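Local structure of D-psicose 3-epimerase (2HK0) at residues H59-S64 with F109-S114. The protein catalyses the epimerisation of D-fructose and D-psicose at carbon 3, a reaction in which a bound metal ion has a pivotal role. Residues are numbered along the deposited sequence; the frame is centred on the assembly and turned at random.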
loop_
_atom_site.group_PDB
_atom_site.type_symbol
_atom_site.label_atom_id
_atom_site.label_comp_id
_atom_site.label_asym_id
_atom_site.label_seq_id
_atom_site.Cartn_x
_atom_site.Cartn_y
_atom_site.Cartn_z
ATOM N N HIS A 59 14.051 -29.558 21.435
ATOM C CA HIS A 59 15.055 -29.285 22.457
ATOM C C HIS A 59 14.528 -29.720 23.815
ATOM O O HIS A 59 15.252 -30.284 24.635
ATOM C CB HIS A 59 15.357 -27.788 22.528
ATOM C CG HIS A 59 16.465 -27.347 21.628
ATOM N ND1 HIS A 59 17.755 -27.819 21.750
ATOM C CD2 HIS A 59 16.484 -26.463 20.602
ATOM C CE1 HIS A 59 18.519 -27.246 20.838
ATOM N NE2 HIS A 59 17.772 -26.417 20.130
ATOM N N ILE A 60 13.254 -29.439 24.041
ATOM C CA ILE A 60 12.598 -29.756 25.297
ATOM C C ILE A 60 12.600 -31.243 25.664
ATOM O O ILE A 60 12.725 -31.591 26.838
ATOM C CB ILE A 60 11.159 -29.200 25.272
ATOM C CG1 ILE A 60 11.227 -27.680 25.080
ATOM C CG2 ILE A 60 10.418 -29.558 26.547
ATOM C CD1 ILE A 60 9.884 -26.988 24.977
ATOM N N ASN A 61 12.488 -32.116 24.667
ATOM C CA ASN A 61 12.469 -33.553 24.923
ATOM C C ASN A 61 13.806 -34.133 25.370
ATOM O O ASN A 61 13.880 -35.294 25.766
ATOM C CB ASN A 61 11.993 -34.308 23.682
ATOM C CG ASN A 61 10.518 -34.111 23.419
ATOM O OD1 ASN A 61 9.742 -33.919 24.348
ATOM N ND2 ASN A 61 10.120 -34.172 22.155
ATOM N N GLU A 62 14.859 -33.328 25.317
ATOM C CA GLU A 62 16.176 -33.814 25.701
ATOM C C GLU A 62 16.626 -33.410 27.092
ATOM O O GLU A 62 17.599 -33.957 27.615
ATOM C CB GLU A 62 17.214 -33.372 24.668
ATOM C CG GLU A 62 17.065 -34.111 23.349
ATOM C CD GLU A 62 16.697 -35.573 23.562
ATOM O OE1 GLU A 62 17.402 -36.263 24.335
ATOM O OE2 GLU A 62 15.696 -36.033 22.962
ATOM N N TYR A 63 15.916 -32.460 27.691
ATOM C CA TYR A 63 16.249 -31.990 29.027
ATOM C C TYR A 63 15.710 -32.927 30.093
ATOM O O TYR A 63 14.664 -33.543 29.920
ATOM C CB TYR A 63 15.671 -30.591 29.253
ATOM C CG TYR A 63 16.353 -29.510 28.454
ATOM C CD1 TYR A 63 17.680 -29.161 28.708
ATOM C CD2 TYR A 63 15.680 -28.844 27.436
ATOM C CE1 TYR A 63 18.321 -28.173 27.960
ATOM C CE2 TYR A 63 16.311 -27.856 26.683
ATOM C CZ TYR A 63 17.628 -27.527 26.949
ATOM O OH TYR A 63 18.246 -26.555 26.199
ATOM N N SER A 64 16.436 -33.027 31.199
ATOM C CA SER A 64 16.024 -33.866 32.313
ATOM C C SER A 64 14.920 -33.115 33.032
ATOM O O SER A 64 14.812 -31.900 32.902
ATOM C CB SER A 64 17.183 -34.070 33.284
ATOM O OG SER A 64 17.495 -32.860 33.956
ATOM N N PHE A 109 4.085 -36.810 19.793
ATOM C CA PHE A 109 3.342 -35.663 20.283
ATOM C C PHE A 109 3.010 -35.770 21.765
ATOM O O PHE A 109 3.178 -34.808 22.513
ATOM C CB PHE A 109 2.051 -35.464 19.485
ATOM C CG PHE A 109 2.210 -34.556 18.303
ATOM C CD1 PHE A 109 2.507 -35.068 17.039
ATOM C CD2 PHE A 109 2.078 -33.179 18.452
ATOM C CE1 PHE A 109 2.668 -34.218 15.940
ATOM C CE2 PHE A 109 2.236 -32.316 17.356
ATOM C CZ PHE A 109 2.531 -32.836 16.102
ATOM N N GLU A 110 2.539 -36.937 22.193
ATOM C CA GLU A 110 2.191 -37.120 23.598
ATOM C C GLU A 110 3.385 -36.860 24.508
ATOM O O GLU A 110 3.267 -36.170 25.517
ATOM C CB GLU A 110 1.621 -38.520 23.810
ATOM C CG GLU A 110 0.249 -38.645 23.171
ATOM C CD GLU A 110 -0.370 -40.007 23.365
ATOM O OE1 GLU A 110 -0.049 -40.665 24.381
ATOM O OE2 GLU A 110 -1.188 -40.410 22.510
ATOM N N ARG A 111 4.542 -37.382 24.131
ATOM C CA ARG A 111 5.757 -37.173 24.916
ATOM C C ARG A 111 6.149 -35.689 24.961
ATOM O O ARG A 111 6.434 -35.125 26.028
ATOM C CB ARG A 111 6.904 -37.985 24.307
ATOM C CG ARG A 111 8.241 -37.780 24.986
ATOM C CD ARG A 111 9.346 -38.388 24.146
ATOM N NE ARG A 111 10.625 -38.419 24.843
ATOM C CZ ARG A 111 11.791 -38.611 24.233
ATOM N NH1 ARG A 111 11.821 -38.781 22.916
ATOM N NH2 ARG A 111 12.921 -38.650 24.934
ATOM N N THR A 112 6.163 -35.055 23.794
ATOM C CA THR A 112 6.529 -33.649 23.702
ATOM C C THR A 112 5.549 -32.781 24.482
ATOM O O THR A 112 5.950 -31.895 25.220
ATOM C CB THR A 112 6.560 -33.196 22.227
ATOM O OG1 THR A 112 7.464 -34.031 21.499
ATOM C CG2 THR A 112 7.028 -31.772 22.110
ATOM N N LEU A 113 4.259 -33.041 24.318
ATOM C CA LEU A 113 3.228 -32.271 25.016
ATOM C C LEU A 113 3.384 -32.375 26.544
ATOM O O LEU A 113 3.212 -31.387 27.263
ATOM C CB LEU A 113 1.841 -32.773 24.589
ATOM C CG LEU A 113 0.901 -32.025 23.629
ATOM C CD1 LEU A 113 1.623 -30.999 22.807
ATOM C CD2 LEU A 113 0.184 -33.043 22.738
ATOM N N SER A 114 3.704 -33.572 27.044
ATOM C CA SER A 114 3.892 -33.754 28.482
ATOM C C SER A 114 5.078 -32.914 28.954
ATOM O O SER A 114 5.020 -32.266 30.000
ATOM C CB SER A 114 4.151 -35.228 28.815
ATOM O OG SER A 114 3.025 -36.025 28.471
#
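Asn61 points its carboxamide at Thr112 on helix 99-118, pinning the turn between helices 57-60 and 65-77 to the outer helical layer of the TIM barrel. The two side chains meet at about a right angle. Asn61 ND2 donates to Thr112 OG1 at 2.7 Å in a nearly straight bond, the N-H...O angle being 174°. The hydroxyl oxygen lies only 4° out of the amide plane. Asn61 CG lies anti to its own carbonyl carbon, which carries the amide across to the helix. The other end of the amide settles over the helix backbone, OD1 lying 3.3 Å from Thr112 CA, and accepts a hydrogen bond from Asn115 ND2 on the same helix. With both ends of the amide bonded, its rotation is fixed in this buried place. Thr112 OG1 also bonds Phe108 O, one turn back, linking the Asn61 amide to the main chain of the helix.

Arg111 reaches along the exposed flank. CG is anti to the backbone N (chi1 176°) and the chain runs extended to NE, with Asn61 CB over one face of the guanidinium. NH2 comes within 3.6 Å of Asn61 O, a proximity and not a hydrogen bond. Glu62 OE2 approaches NH2 obliquely to 4.3 Å, well out of the guanidinium plane, so the attraction is probably a general one between opposite charges and no N-H is aimed at the carboxylate.

Asn61 and Glu62 are the central residues of a type I turn from Ile60 to Tyr63, and Ser64 caps the start of helix 65-77. On helix 99-118, Phe109 and Leu113 turn away from 59-64 and pack against Ile156 and Ala160, respectively, of helix 142-162. Nearby, Ser114 OG donates to Glu110 O at 3.0 Å, approaching from the face of that carbonyl opposite Ser114 N.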